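PDB 5COZ: regulatory protein YycH-like domain-containing protein from Eubacterium rectale, which is of unknown function but has a YycH-like regulatory domain and is probably a membrane-attached lipoprotein. Local coordinates for residues Tyr58-Lys63 and Asp219-Pro224; Thr143-Phe148 and Val322-Gln327; Tyr225-Glu230 and Val298-Leu303; Pro260-Val265 and Glu313-Lys318. One frame throughout, in Å; residues are numbered along the deposited sequence.

Contact 1 (Tyr58-Lys63 and Asp219-Pro224); sequences YVKSGK and DVYGIP
Strand 58-63 and the turn of 219-224 are bridged by side chains, the nearest CA atoms, of Val59 and Tyr221, being 8.2 Å apart. Val59 CG1 and Ile223 CD1 touch at 3.9 Å, the two aliphatic chains meeting tip to tip, with Val59 CG2 slightly farther from the same methyl. Beside them the Lys60 chain runs over one face of the Tyr221 ring: CD lies 3.8 Å from the ring centroid of Tyr221, 19° off the normal, a CH-pi contact. A type I' beta turn from Val220 to Ile223 closes a beta hairpin, held by Val220 N to Ile223 O (3.1 Å) and Ile223 N to Val220 O (3.0 Å), and joins strands of the antiparallel sheet. Its tip thus packs on the separate mixed sheet that contains 58-63. Lys60 is straight until chi4 (-73°), where the bend turns its ammonium aside to Thr267 OG1. Trp264 meets the same tyrosine edge-to-face, while Tyr305 borders both Val59 and Ile223.

Contact 2 (Thr143-Phe148 and Val322-Gln327); sequences TYYSPF and VVYYYQ
Tyr145 presents a ring face to the edge of Tyr324, a T-shaped pair with centroids 5.2 Å apart and planes at 69°. The closest carbon of that edge, Tyr324 CD2, stands 3.7 Å from Tyr145 CZ, nearer the rim of the face than its centre. Tyr145 reaches across from the loop because its CG is set anti to the backbone N (chi1 176°), and its hydroxyl continues past the partner ring, so that Tyr145 OH lies against Tyr324 CB at 3.5 Å. There the buried hydroxyl is hydrogen-bonded to Leu343 O of the adjoining strand 338-348, which would help fix the ring's position. Tyr324 OH has its own partner in Glu304. Farther along, the edge of the Tyr326 ring approaches the loop carbonyl, with CE1 4.1 Å from Phe148 O, and its hydroxyl is bonded to Asn149 ND2. Such edge-to-face aromatic packing fastens an irregular loop between helices 130-137 and 165-178 onto the long strand 314-330 of the mixed sheet.

Contact 3 (Tyr225-Glu230 and Val298-Leu303); sequences YSRCPE and VSEISL
Glu300 OE2 is gripped by both terminal nitrogens of Arg227. The shorter bond runs from Arg227 NH1 to Glu300 OE2 at 2.7 Å, arriving on the syn side but 32° out of the carboxylate plane; a weak one comes from Arg227 NH2 at 3.2 Å from the same oxygen. Asn50 ND2 also donates to OE2. The other oxygen, Glu300 OE1, takes a straighter bond from Arg227 NH2 (3.2 Å, 160° at the hydrogen) through its syn lone pair. The result is an end-on, bidentate salt bridge, twisted so that the guanidinium and carboxylate planes lie 42° apart. Glu300 extends fully from the strand, whereas Arg227 bends at chi3 to turn its end group toward it. Glu304 and Glu188 also form salt bridges with the arginine, so this buried cation has three acidic partners, which probably balance its charge. Next to Arg227, Ser226 OG accepts from Cys228 N at 3.1 Å, forming an ST turn; on the strand, Ser299 and Glu300 make a classic beta bulge opposite Tyr324. The loop 225-230, between strand 223-224 and helix 232-235, thereby meets strand 295-311 where that strand is flanked by 43-50 and 314-330, with Phe217 of strand 211-220 in cation-pi contact with Arg227.

Contact 4 (Pro260-Val265 and Glu313-Lys318); sequences PLYDWV and ETYDIK
Tyr262 directs the edge of its ring at one face of Tyr315, with CE1 3.8 Å from Tyr315 CE1 and the overlap displaced toward the rim. The centroids are 5.3 Å apart and the planes stand at 76°, making a T-shaped pair. The two hydroxyls are linked by one water, 2.7 Å from Tyr262 OH and 3.0 Å from Tyr315 OH. Both strands, 262-272 and 314-330, pair antiparallel with strand 58-66 of the mixed sheet, one along each of its edges, so these side chains meet across that intervening strand, whose Val64 packs against Tyr262 and Ile317. The second point of touch lies two residues on along each strand: Ile317 CG2 sits 3.5 Å from Trp264 CZ3. A chi1 of -173° swings the Trp264 indole away from its own N and brings the six-membered part to this methyl, the two side chains crossing at about a right angle. Tyr237 and Tyr225 extend the aromatic group, making edge-to-face pairs with Tyr315 and Tyr262 respectively.

In the fold
Contacts 2 and 3 are buried, their centres 8 Å apart, whereas contacts 1 and 4 are only partly buried and have their centres about 17 Å from the centre of the chain. All four reach the mixed sheet. Contacts 2 and 4 use different parts of strand 314-330, and its neighbour 295-311 carries contact 3; backbone bonding of Tyr324 to Glu300 and of Val322 to Ser302 couples contacts 2 and 3 directly. Contacts 1 and 4 are joined by the Lys63-Asp316 salt bridge and by Tyr221 against Trp264. Chemistry varies with place: contact 3 buries charge, contacts 2 and 4 rely on T-shaped tyrosine pairs, and contact 1 combines aliphatic packing with a lysine chain over a ring.

Contact 1 (Tyr58-Lys63 and Asp219-Pro224)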
loop_
_atom_site.group_PDB
_atom_site.type_symbol
_atom_site.label_atom_id
_atom_site.label_comp_id
_atom_site.label_asym_id
_atom_site.label_seq_id
_atom_site.Cartn_x
_atom_site.Cartn_y
_atom_site.Cartn_z
ATOM N N TYR A 58 3.222 -3.542 -22.775
ATOM C CA TYR A 58 3.102 -2.218 -23.381
ATOM C C TYR A 58 2.303 -1.344 -22.443
ATOM O O TYR A 58 1.116 -1.626 -22.185
ATOM C CB TYR A 58 2.413 -2.321 -24.739
ATOM C CG TYR A 58 3.371 -2.802 -25.796
ATOM C CD1 TYR A 58 3.651 -4.158 -25.948
ATOM C CD2 TYR A 58 4.044 -1.900 -26.613
ATOM C CE1 TYR A 58 4.543 -4.607 -26.924
ATOM C CE2 TYR A 58 4.941 -2.337 -27.589
ATOM C CZ TYR A 58 5.189 -3.689 -27.736
ATOM O OH TYR A 58 6.103 -4.108 -28.672
ATOM N N VAL A 59 2.965 -0.335 -21.862
ATOM C CA VAL A 59 2.381 0.467 -20.788
ATOM C C VAL A 59 2.434 1.930 -21.126
ATOM O O VAL A 59 3.463 2.439 -21.620
ATOM C CB VAL A 59 3.139 0.188 -19.457
ATOM C CG1 VAL A 59 2.610 1.029 -18.292
ATOM C CG2 VAL A 59 3.072 -1.290 -19.097
ATOM N N LYS A 60 1.324 2.617 -20.866
ATOM C CA LYS A 60 1.216 4.049 -21.064
ATOM C C LYS A 60 1.854 4.836 -19.944
ATOM O O LYS A 60 1.791 4.434 -18.791
ATOM C CB LYS A 60 -0.266 4.488 -21.048
ATOM C CG LYS A 60 -1.097 3.921 -22.171
ATOM C CD LYS A 60 -2.572 4.260 -21.849
ATOM C CE LYS A 60 -3.501 3.939 -22.980
ATOM N NZ LYS A 60 -3.340 4.931 -24.090
ATOM N N SER A 61 2.453 5.972 -20.297
ATOM C CA SER A 61 2.783 7.038 -19.375
ATOM C C SER A 61 1.772 8.120 -19.618
ATOM O O SER A 61 1.176 8.192 -20.698
ATOM C CB SER A 61 4.186 7.571 -19.610
ATOM O OG SER A 61 5.111 6.570 -19.237
ATOM N N GLY A 62 1.584 8.982 -18.638
ATOM C CA GLY A 62 0.609 10.040 -18.856
ATOM C C GLY A 62 0.698 11.152 -17.843
ATOM O O GLY A 62 1.716 11.334 -17.163
ATOM N N LYS A 63 -0.351 11.950 -17.839
ATOM C CA LYS A 63 -0.549 13.027 -16.875
ATOM C C LYS A 63 -1.807 12.716 -16.123
ATOM O O LYS A 63 -2.796 12.268 -16.734
ATOM C CB LYS A 63 -0.708 14.387 -17.562
ATOM C CG LYS A 63 0.437 14.830 -18.457
ATOM C CD LYS A 63 1.566 15.428 -17.682
ATOM C CE LYS A 63 2.520 16.132 -18.623
ATOM N NZ LYS A 63 3.748 16.503 -17.881
ATOM N N ASP A 219 -5.846 1.711 -8.768
ATOM C CA ASP A 219 -5.040 1.514 -9.945
ATOM C C ASP A 219 -5.607 2.203 -11.170
ATOM O O ASP A 219 -6.696 2.783 -11.133
ATOM C CB ASP A 219 -4.933 -0.013 -10.208
ATOM C CG ASP A 219 -6.174 -0.767 -10.655
ATOM O OD1 ASP A 219 -7.305 -0.284 -10.398
ATOM O OD2 ASP A 219 -6.016 -1.876 -11.222
ATOM N N VAL A 220 -4.845 2.135 -12.269
ATOM C CA VAL A 220 -5.270 2.649 -13.568
ATOM C C VAL A 220 -4.563 1.746 -14.586
ATOM O O VAL A 220 -3.419 1.340 -14.344
ATOM C CB VAL A 220 -5.015 4.178 -13.718
ATOM C CG1 VAL A 220 -3.532 4.531 -13.712
ATOM C CG2 VAL A 220 -5.710 4.737 -14.961
ATOM N N TYR A 221 -5.274 1.317 -15.635
ATOM C CA TYR A 221 -4.729 0.365 -16.627
ATOM C C TYR A 221 -4.198 -0.899 -15.936
ATOM O O TYR A 221 -3.229 -1.524 -16.396
ATOM C CB TYR A 221 -3.680 1.020 -17.538
ATOM C CG TYR A 221 -4.306 2.138 -18.339
ATOM C CD1 TYR A 221 -5.259 1.870 -19.317
ATOM C CD2 TYR A 221 -3.987 3.469 -18.079
ATOM C CE1 TYR A 221 -5.909 2.901 -19.996
ATOM C CE2 TYR A 221 -4.601 4.507 -18.774
ATOM C CZ TYR A 221 -5.561 4.218 -19.728
ATOM O OH TYR A 221 -6.183 5.237 -20.387
ATOM N N GLY A 222 -4.861 -1.277 -14.842
ATOM C CA GLY A 222 -4.519 -2.494 -14.109
ATOM C C GLY A 222 -3.280 -2.437 -13.240
ATOM O O GLY A 222 -2.937 -3.448 -12.637
ATOM N N ILE A 223 -2.634 -1.270 -13.152
ATOM C CA ILE A 223 -1.370 -1.112 -12.439
ATOM C C ILE A 223 -1.602 -0.168 -11.271
ATOM O O ILE A 223 -2.143 0.934 -11.466
ATOM C CB ILE A 223 -0.283 -0.608 -13.425
ATOM C CG1 ILE A 223 -0.056 -1.674 -14.509
ATOM C CG2 ILE A 223 1.015 -0.290 -12.654
ATOM C CD1 ILE A 223 0.836 -1.189 -15.680
ATOM N N PRO A 224 -1.203 -0.579 -10.059
ATOM C CA PRO A 224 -1.460 0.277 -8.899
ATOM C C PRO A 224 -0.532 1.475 -8.825
ATOM O O PRO A 224 0.649 1.374 -9.205
ATOM C CB PRO A 224 -1.219 -0.658 -7.702
ATOM C CG PRO A 224 -0.139 -1.600 -8.187
ATOM C CD PRO A 224 -0.506 -1.824 -9.680
#

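Contact 2 (Thr143-Phe148 and Val322-Gln327)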
loop_
_atom_site.group_PDB
_atom_site.type_symbol
_atom_site.label_atom_id
_atom_site.label_comp_id
_atom_site.label_asym_id
_atom_site.label_seq_id
_atom_site.Cartn_x
_atom_site.Cartn_y
_atom_site.Cartn_z
ATOM N N THR A 143 0.704 0.282 9.475
ATOM C CA THR A 143 0.479 0.211 8.048
ATOM C C THR A 143 1.701 0.564 7.200
ATOM O O THR A 143 1.584 0.441 5.981
ATOM C CB THR A 143 -0.673 1.153 7.646
ATOM O OG1 THR A 143 -0.287 2.496 7.953
ATOM C CG2 THR A 143 -2.003 0.808 8.360
ATOM N N TYR A 144 2.794 1.099 7.785
ATOM C CA TYR A 144 3.923 1.573 6.984
ATOM C C TYR A 144 4.923 0.488 6.683
ATOM O O TYR A 144 5.338 -0.266 7.564
ATOM C CB TYR A 144 4.662 2.717 7.698
ATOM C CG TYR A 144 3.831 3.969 7.835
ATOM C CD1 TYR A 144 2.942 4.129 8.894
ATOM C CD2 TYR A 144 3.951 5.008 6.922
ATOM C CE1 TYR A 144 2.138 5.264 8.995
ATOM C CE2 TYR A 144 3.165 6.153 7.021
ATOM C CZ TYR A 144 2.268 6.283 8.065
ATOM O OH TYR A 144 1.507 7.430 8.157
ATOM N N TYR A 145 5.386 0.477 5.423
ATOM C CA TYR A 145 6.440 -0.460 5.028
ATOM C C TYR A 145 7.739 -0.129 5.790
ATOM O O TYR A 145 8.413 -1.029 6.294
ATOM C CB TYR A 145 6.678 -0.350 3.517
ATOM C CG TYR A 145 7.817 -1.216 3.040
ATOM C CD1 TYR A 145 7.661 -2.598 2.913
ATOM C CD2 TYR A 145 9.048 -0.659 2.709
ATOM C CE1 TYR A 145 8.714 -3.411 2.505
ATOM C CE2 TYR A 145 10.107 -1.459 2.274
ATOM C CZ TYR A 145 9.931 -2.835 2.184
ATOM O OH TYR A 145 10.958 -3.647 1.802
ATOM N N SER A 146 8.095 1.171 5.855
ATOM C CA SER A 146 9.292 1.598 6.572
ATOM C C SER A 146 9.026 1.733 8.054
ATOM O O SER A 146 7.973 2.251 8.448
ATOM C CB SER A 146 9.767 2.955 6.062
ATOM O OG SER A 146 10.143 2.901 4.703
ATOM N N PRO A 147 9.999 1.401 8.904
ATOM C CA PRO A 147 11.339 0.839 8.625
ATOM C C PRO A 147 11.465 -0.682 8.746
ATOM O O PRO A 147 12.521 -1.211 8.409
ATOM C CB PRO A 147 12.193 1.499 9.720
ATOM C CG PRO A 147 11.246 1.585 10.919
ATOM C CD PRO A 147 9.825 1.648 10.358
ATOM N N PHE A 148 10.421 -1.379 9.213
ATOM C CA PHE A 148 10.549 -2.814 9.482
ATOM C C PHE A 148 9.534 -3.699 8.767
ATOM O O PHE A 148 9.662 -4.929 8.814
ATOM C CB PHE A 148 10.387 -3.068 10.998
ATOM C CG PHE A 148 11.272 -2.226 11.890
ATOM C CD1 PHE A 148 12.653 -2.229 11.732
ATOM C CD2 PHE A 148 10.725 -1.455 12.911
ATOM C CE1 PHE A 148 13.475 -1.448 12.565
ATOM C CE2 PHE A 148 11.544 -0.698 13.759
ATOM C CZ PHE A 148 12.913 -0.690 13.571
ATOM N N VAL A 322 9.574 -1.922 -8.817
ATOM C CA VAL A 322 10.035 -1.702 -7.450
ATOM C C VAL A 322 10.523 -3.027 -6.911
ATOM O O VAL A 322 9.827 -4.038 -7.053
ATOM C CB VAL A 322 8.923 -1.126 -6.534
ATOM C CG1 VAL A 322 9.525 -0.755 -5.175
ATOM C CG2 VAL A 322 8.283 0.108 -7.176
ATOM N N VAL A 323 11.703 -3.037 -6.278
ATOM C CA VAL A 323 12.215 -4.216 -5.597
ATOM C C VAL A 323 12.236 -3.908 -4.113
ATOM O O VAL A 323 12.926 -3.000 -3.669
ATOM C CB VAL A 323 13.621 -4.649 -6.093
ATOM C CG1 VAL A 323 14.106 -5.904 -5.348
ATOM C CG2 VAL A 323 13.596 -4.900 -7.595
ATOM N N TYR A 324 11.469 -4.691 -3.342
ATOM C CA TYR A 324 11.419 -4.554 -1.894
ATOM C C TYR A 324 12.309 -5.624 -1.320
ATOM O O TYR A 324 12.238 -6.783 -1.770
ATOM C CB TYR A 324 9.976 -4.725 -1.384
ATOM C CG TYR A 324 9.010 -3.719 -1.974
ATOM C CD1 TYR A 324 8.289 -4.014 -3.133
ATOM C CD2 TYR A 324 8.721 -2.528 -1.311
ATOM C CE1 TYR A 324 7.336 -3.125 -3.642
ATOM C CE2 TYR A 324 7.779 -1.630 -1.818
ATOM C CZ TYR A 324 7.064 -1.950 -2.958
ATOM O OH TYR A 324 6.152 -1.062 -3.476
ATOM N N TYR A 325 13.179 -5.240 -0.356
ATOM C CA TYR A 325 14.071 -6.218 0.228
ATOM C C TYR A 325 14.342 -5.893 1.672
ATOM O O TYR A 325 14.133 -4.767 2.101
ATOM C CB TYR A 325 15.393 -6.296 -0.589
ATOM C CG TYR A 325 16.261 -5.056 -0.486
ATOM C CD1 TYR A 325 16.072 -3.972 -1.339
ATOM C CD2 TYR A 325 17.316 -4.993 0.426
ATOM C CE1 TYR A 325 16.892 -2.841 -1.264
ATOM C CE2 TYR A 325 18.132 -3.868 0.516
ATOM C CZ TYR A 325 17.908 -2.791 -0.324
ATOM O OH TYR A 325 18.744 -1.685 -0.239
ATOM N N TYR A 326 14.877 -6.871 2.406
ATOM C CA TYR A 326 15.301 -6.677 3.783
ATOM C C TYR A 326 16.807 -6.724 3.878
ATOM O O TYR A 326 17.434 -7.494 3.156
ATOM C CB TYR A 326 14.759 -7.810 4.688
ATOM C CG TYR A 326 13.266 -7.860 4.779
ATOM C CD1 TYR A 326 12.561 -6.904 5.509
ATOM C CD2 TYR A 326 12.549 -8.906 4.197
ATOM C CE1 TYR A 326 11.177 -6.961 5.624
ATOM C CE2 TYR A 326 11.154 -8.969 4.295
ATOM C CZ TYR A 326 10.476 -8.000 5.023
ATOM O OH TYR A 326 9.099 -8.030 5.128
ATOM N N GLN A 327 17.383 -5.924 4.770
ATOM C CA GLN A 327 18.797 -6.048 5.072
ATOM C C GLN A 327 18.951 -6.153 6.574
ATOM O O GLN A 327 18.388 -5.357 7.320
ATOM C CB GLN A 327 19.642 -4.905 4.506
ATOM C CG GLN A 327 21.137 -5.131 4.750
ATOM C CD GLN A 327 21.999 -4.160 3.977
ATOM O OE1 GLN A 327 21.704 -2.963 3.906
ATOM N NE2 GLN A 327 23.050 -4.677 3.361
#

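Contact 3 (Tyr225-Glu230 and Val298-Leu303)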
loop_
_atom_site.group_PDB
_atom_site.type_symbol
_atom_site.label_atom_id
_atom_site.label_comp_id
_atom_site.label_asym_id
_atom_site.label_seq_id
_atom_site.Cartn_x
_atom_site.Cartn_y
_atom_site.Cartn_z
ATOM N N TYR A 225 -1.029 2.578 -8.256
ATOM C CA TYR A 225 -0.110 3.660 -7.933
ATOM C C TYR A 225 0.886 3.142 -6.902
ATOM O O TYR A 225 0.602 2.204 -6.132
ATOM C CB TYR A 225 -0.827 4.917 -7.390
ATOM C CG TYR A 225 -2.040 5.311 -8.167
ATOM C CD1 TYR A 225 -1.935 5.771 -9.473
ATOM C CD2 TYR A 225 -3.302 5.286 -7.577
ATOM C CE1 TYR A 225 -3.079 6.109 -10.217
ATOM C CE2 TYR A 225 -4.438 5.624 -8.296
ATOM C CZ TYR A 225 -4.318 5.997 -9.627
ATOM O OH TYR A 225 -5.443 6.381 -10.293
ATOM N N SER A 226 2.046 3.753 -6.896
ATOM C CA SER A 226 3.189 3.321 -6.122
ATOM C C SER A 226 2.890 3.045 -4.642
ATOM O O SER A 226 2.239 3.858 -3.958
ATOM C CB SER A 226 4.278 4.380 -6.249
ATOM O OG SER A 226 5.333 4.172 -5.329
ATOM N N ARG A 227 3.404 1.901 -4.174
ATOM C CA ARG A 227 3.345 1.459 -2.781
ATOM C C ARG A 227 4.663 1.759 -2.066
ATOM O O ARG A 227 4.885 1.282 -0.963
ATOM C CB ARG A 227 3.016 -0.028 -2.715
ATOM C CG ARG A 227 1.577 -0.295 -3.177
ATOM C CD ARG A 227 1.427 -1.690 -3.742
ATOM N NE ARG A 227 1.658 -2.775 -2.787
ATOM C CZ ARG A 227 2.605 -3.712 -2.916
ATOM N NH1 ARG A 227 3.540 -3.597 -3.848
ATOM N NH2 ARG A 227 2.638 -4.753 -2.089
ATOM N N CYS A 228 5.519 2.586 -2.681
ATOM C CA CYS A 228 6.765 2.991 -2.087
ATOM C C CYS A 228 6.530 3.919 -0.900
ATOM O O CYS A 228 5.656 4.786 -0.941
ATOM C CB CYS A 228 7.637 3.705 -3.121
ATOM S SG CYS A 228 8.325 2.612 -4.365
ATOM N N PRO A 229 7.445 3.883 0.060
ATOM C CA PRO A 229 7.460 4.919 1.112
ATOM C C PRO A 229 7.676 6.324 0.529
ATOM O O PRO A 229 8.149 6.489 -0.606
ATOM C CB PRO A 229 8.718 4.553 1.920
ATOM C CG PRO A 229 8.848 3.061 1.737
ATOM C CD PRO A 229 8.492 2.865 0.270
ATOM N N GLU A 230 7.390 7.342 1.361
ATOM C CA GLU A 230 7.647 8.732 0.988
ATOM C C GLU A 230 9.106 8.888 0.534
ATOM O O GLU A 230 10.042 8.462 1.239
ATOM C CB GLU A 230 7.365 9.648 2.188
ATOM C CG GLU A 230 7.578 11.117 1.865
ATOM C CD GLU A 230 7.350 12.055 3.040
ATOM O OE1 GLU A 230 6.578 11.692 3.953
ATOM O OE2 GLU A 230 7.904 13.176 3.020
ATOM N N VAL A 298 15.544 -10.528 -0.729
ATOM C CA VAL A 298 14.610 -9.839 -1.638
ATOM C C VAL A 298 13.221 -10.427 -1.393
ATOM O O VAL A 298 13.071 -11.652 -1.423
ATOM C CB VAL A 298 15.055 -10.000 -3.116
ATOM C CG1 VAL A 298 13.985 -9.431 -4.075
ATOM C CG2 VAL A 298 16.400 -9.309 -3.343
ATOM N N SER A 299 12.210 -9.567 -1.139
ATOM C CA SER A 299 10.882 -10.037 -0.760
ATOM C C SER A 299 9.780 -9.786 -1.799
ATOM O O SER A 299 8.738 -10.445 -1.736
ATOM C CB SER A 299 10.475 -9.386 0.562
ATOM O OG SER A 299 10.150 -8.013 0.373
ATOM N N GLU A 300 9.949 -8.785 -2.686
ATOM C CA GLU A 300 8.899 -8.518 -3.658
ATOM C C GLU A 300 9.458 -7.755 -4.854
ATOM O O GLU A 300 10.294 -6.856 -4.687
ATOM C CB GLU A 300 7.779 -7.697 -2.991
ATOM C CG GLU A 300 6.645 -7.346 -3.924
ATOM C CD GLU A 300 5.504 -6.547 -3.339
ATOM O OE1 GLU A 300 5.365 -6.470 -2.098
ATOM O OE2 GLU A 300 4.708 -6.043 -4.152
ATOM N N ILE A 301 8.966 -8.102 -6.060
ATOM C CA ILE A 301 9.249 -7.346 -7.270
ATOM C C ILE A 301 7.873 -6.957 -7.802
ATOM O O ILE A 301 7.027 -7.840 -8.006
ATOM C CB ILE A 301 10.088 -8.118 -8.296
ATOM C CG1 ILE A 301 11.407 -8.578 -7.678
ATOM C CG2 ILE A 301 10.304 -7.256 -9.576
ATOM C CD1 ILE A 301 12.173 -9.614 -8.628
ATOM N N SER A 302 7.640 -5.666 -8.023
ATOM C CA SER A 302 6.303 -5.174 -8.321
ATOM C C SER A 302 6.309 -4.121 -9.399
ATOM O O SER A 302 7.112 -3.192 -9.352
ATOM C CB SER A 302 5.724 -4.573 -7.029
ATOM O OG SER A 302 4.426 -4.021 -7.206
ATOM N N LEU A 303 5.371 -4.230 -10.350
ATOM C CA LEU A 303 5.149 -3.243 -11.405
ATOM C C LEU A 303 4.162 -2.219 -10.869
ATOM O O LEU A 303 3.051 -2.602 -10.480
ATOM C CB LEU A 303 4.609 -3.925 -12.678
ATOM C CG LEU A 303 4.157 -3.000 -13.787
ATOM C CD1 LEU A 303 5.346 -2.133 -14.300
ATOM C CD2 LEU A 303 3.544 -3.851 -14.936
#

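Contact 4 (Pro260-Val265 and Glu313-Lys318)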
loop_
_atom_site.group_PDB
_atom_site.type_symbol
_atom_site.label_atom_id
_atom_site.label_comp_id
_atom_site.label_asym_id
_atom_site.label_seq_id
_atom_site.Cartn_x
_atom_site.Cartn_y
_atom_site.Cartn_z
ATOM N N PRO A 260 -4.431 9.308 -1.267
ATOM C CA PRO A 260 -4.610 10.228 -2.405
ATOM C C PRO A 260 -4.977 9.494 -3.669
ATOM O O PRO A 260 -4.428 8.418 -3.978
ATOM C CB PRO A 260 -3.229 10.886 -2.552
ATOM C CG PRO A 260 -2.620 10.767 -1.160
ATOM C CD PRO A 260 -3.068 9.411 -0.703
ATOM N N LEU A 261 -5.938 10.083 -4.428
ATOM C CA LEU A 261 -6.418 9.504 -5.670
ATOM C C LEU A 261 -6.183 10.476 -6.785
ATOM O O LEU A 261 -5.946 11.665 -6.543
ATOM C CB LEU A 261 -7.892 9.081 -5.625
ATOM C CG LEU A 261 -8.269 8.030 -4.569
ATOM C CD1 LEU A 261 -9.787 7.778 -4.596
ATOM C CD2 LEU A 261 -7.483 6.705 -4.785
ATOM N N TYR A 262 -6.165 9.943 -8.017
ATOM C CA TYR A 262 -5.775 10.696 -9.199
ATOM C C TYR A 262 -6.697 10.417 -10.348
ATOM O O TYR A 262 -7.251 9.318 -10.450
ATOM C CB TYR A 262 -4.329 10.329 -9.590
ATOM C CG TYR A 262 -3.361 10.570 -8.453
ATOM C CD1 TYR A 262 -2.819 11.831 -8.228
ATOM C CD2 TYR A 262 -3.055 9.556 -7.539
ATOM C CE1 TYR A 262 -1.992 12.083 -7.131
ATOM C CE2 TYR A 262 -2.276 9.813 -6.411
ATOM C CZ TYR A 262 -1.717 11.069 -6.229
ATOM O OH TYR A 262 -0.886 11.352 -5.160
ATOM N N ASP A 263 -6.890 11.423 -11.210
ATOM C CA ASP A 263 -7.744 11.313 -12.394
ATOM C C ASP A 263 -6.861 11.398 -13.642
ATOM O O ASP A 263 -6.150 12.377 -13.834
ATOM C CB ASP A 263 -8.821 12.425 -12.407
ATOM C CG ASP A 263 -9.899 12.237 -13.461
ATOM O OD1 ASP A 263 -10.317 11.113 -13.662
ATOM O OD2 ASP A 263 -10.285 13.235 -14.111
ATOM N N TRP A 264 -6.920 10.369 -14.491
ATOM C CA TRP A 264 -6.129 10.343 -15.732
ATOM C C TRP A 264 -6.556 11.474 -16.676
ATOM O O TRP A 264 -7.740 11.565 -17.057
ATOM C CB TRP A 264 -6.318 9.001 -16.419
ATOM C CG TRP A 264 -5.429 8.794 -17.615
ATOM C CD1 TRP A 264 -5.698 9.148 -18.910
ATOM C CD2 TRP A 264 -4.174 8.115 -17.635
ATOM N NE1 TRP A 264 -4.669 8.749 -19.735
ATOM C CE2 TRP A 264 -3.724 8.101 -18.979
ATOM C CE3 TRP A 264 -3.386 7.493 -16.652
ATOM C CZ2 TRP A 264 -2.518 7.489 -19.353
ATOM C CZ3 TRP A 264 -2.194 6.875 -17.031
ATOM C CH2 TRP A 264 -1.780 6.872 -18.366
ATOM N N VAL A 265 -5.589 12.277 -17.144
ATOM C CA VAL A 265 -5.927 13.366 -18.049
ATOM C C VAL A 265 -5.560 12.996 -19.495
ATOM O O VAL A 265 -6.366 13.206 -20.422
ATOM C CB VAL A 265 -5.199 14.667 -17.605
ATOM C CG1 VAL A 265 -5.334 15.806 -18.642
ATOM C CG2 VAL A 265 -5.738 15.111 -16.243
ATOM N N GLU A 313 -1.211 20.918 -9.506
ATOM C CA GLU A 313 -1.863 19.678 -9.014
ATOM C C GLU A 313 -1.906 18.553 -10.084
ATOM O O GLU A 313 -2.631 17.567 -9.911
ATOM C CB GLU A 313 -3.275 19.905 -8.418
ATOM C CG GLU A 313 -3.539 21.220 -7.684
ATOM C CD GLU A 313 -2.549 21.679 -6.630
ATOM O OE1 GLU A 313 -2.177 20.865 -5.755
ATOM O OE2 GLU A 313 -2.170 22.873 -6.662
ATOM N N THR A 314 -1.116 18.699 -11.172
ATOM C CA THR A 314 -0.903 17.675 -12.210
ATOM C C THR A 314 0.424 16.914 -11.883
ATOM O O THR A 314 1.385 17.484 -11.347
ATOM C CB THR A 314 -0.908 18.302 -13.631
ATOM O OG1 THR A 314 -2.199 18.854 -13.884
ATOM C CG2 THR A 314 -0.576 17.296 -14.755
ATOM N N TYR A 315 0.444 15.632 -12.227
ATOM C CA TYR A 315 1.595 14.773 -12.016
ATOM C C TYR A 315 1.860 13.982 -13.251
ATOM O O TYR A 315 0.907 13.620 -13.940
ATOM C CB TYR A 315 1.281 13.763 -10.877
ATOM C CG TYR A 315 0.936 14.365 -9.537
ATOM C CD1 TYR A 315 -0.306 14.948 -9.313
ATOM C CD2 TYR A 315 1.846 14.339 -8.487
ATOM C CE1 TYR A 315 -0.621 15.527 -8.084
ATOM C CE2 TYR A 315 1.539 14.892 -7.248
ATOM C CZ TYR A 315 0.314 15.521 -7.063
ATOM O OH TYR A 315 -0.028 16.064 -5.840
ATOM N N ASP A 316 3.119 13.642 -13.521
ATOM C CA ASP A 316 3.439 12.675 -14.561
ATOM C C ASP A 316 3.265 11.303 -13.930
ATOM O O ASP A 316 3.668 11.118 -12.767
ATOM C CB ASP A 316 4.879 12.833 -15.042
ATOM C CG ASP A 316 5.034 14.037 -15.944
ATOM O OD1 ASP A 316 4.584 13.964 -17.106
ATOM O OD2 ASP A 316 5.622 15.042 -15.494
ATOM N N ILE A 317 2.681 10.362 -14.649
ATOM C CA ILE A 317 2.491 8.994 -14.157
ATOM C C ILE A 317 3.294 8.075 -15.067
ATOM O O ILE A 317 3.100 8.112 -16.290
ATOM C CB ILE A 317 0.994 8.615 -14.051
ATOM C CG1 ILE A 317 0.822 7.202 -13.473
ATOM C CG2 ILE A 317 0.180 8.807 -15.367
ATOM C CD1 ILE A 317 -0.616 6.871 -13.053
ATOM N N LYS A 318 4.265 7.325 -14.486
ATOM C CA LYS A 318 5.148 6.509 -15.321
ATOM C C LYS A 318 5.339 5.175 -14.658
ATOM O O LYS A 318 5.391 5.114 -13.416
ATOM C CB LYS A 318 6.526 7.198 -15.488
ATOM C CG LYS A 318 6.412 8.560 -16.210
ATOM C CD LYS A 318 7.776 9.215 -16.432
ATOM C CE LYS A 318 8.557 8.518 -17.537
ATOM N NZ LYS A 318 9.943 9.054 -17.674
HETATM O O HOH W 1 -1.364 13.882 -4.320
#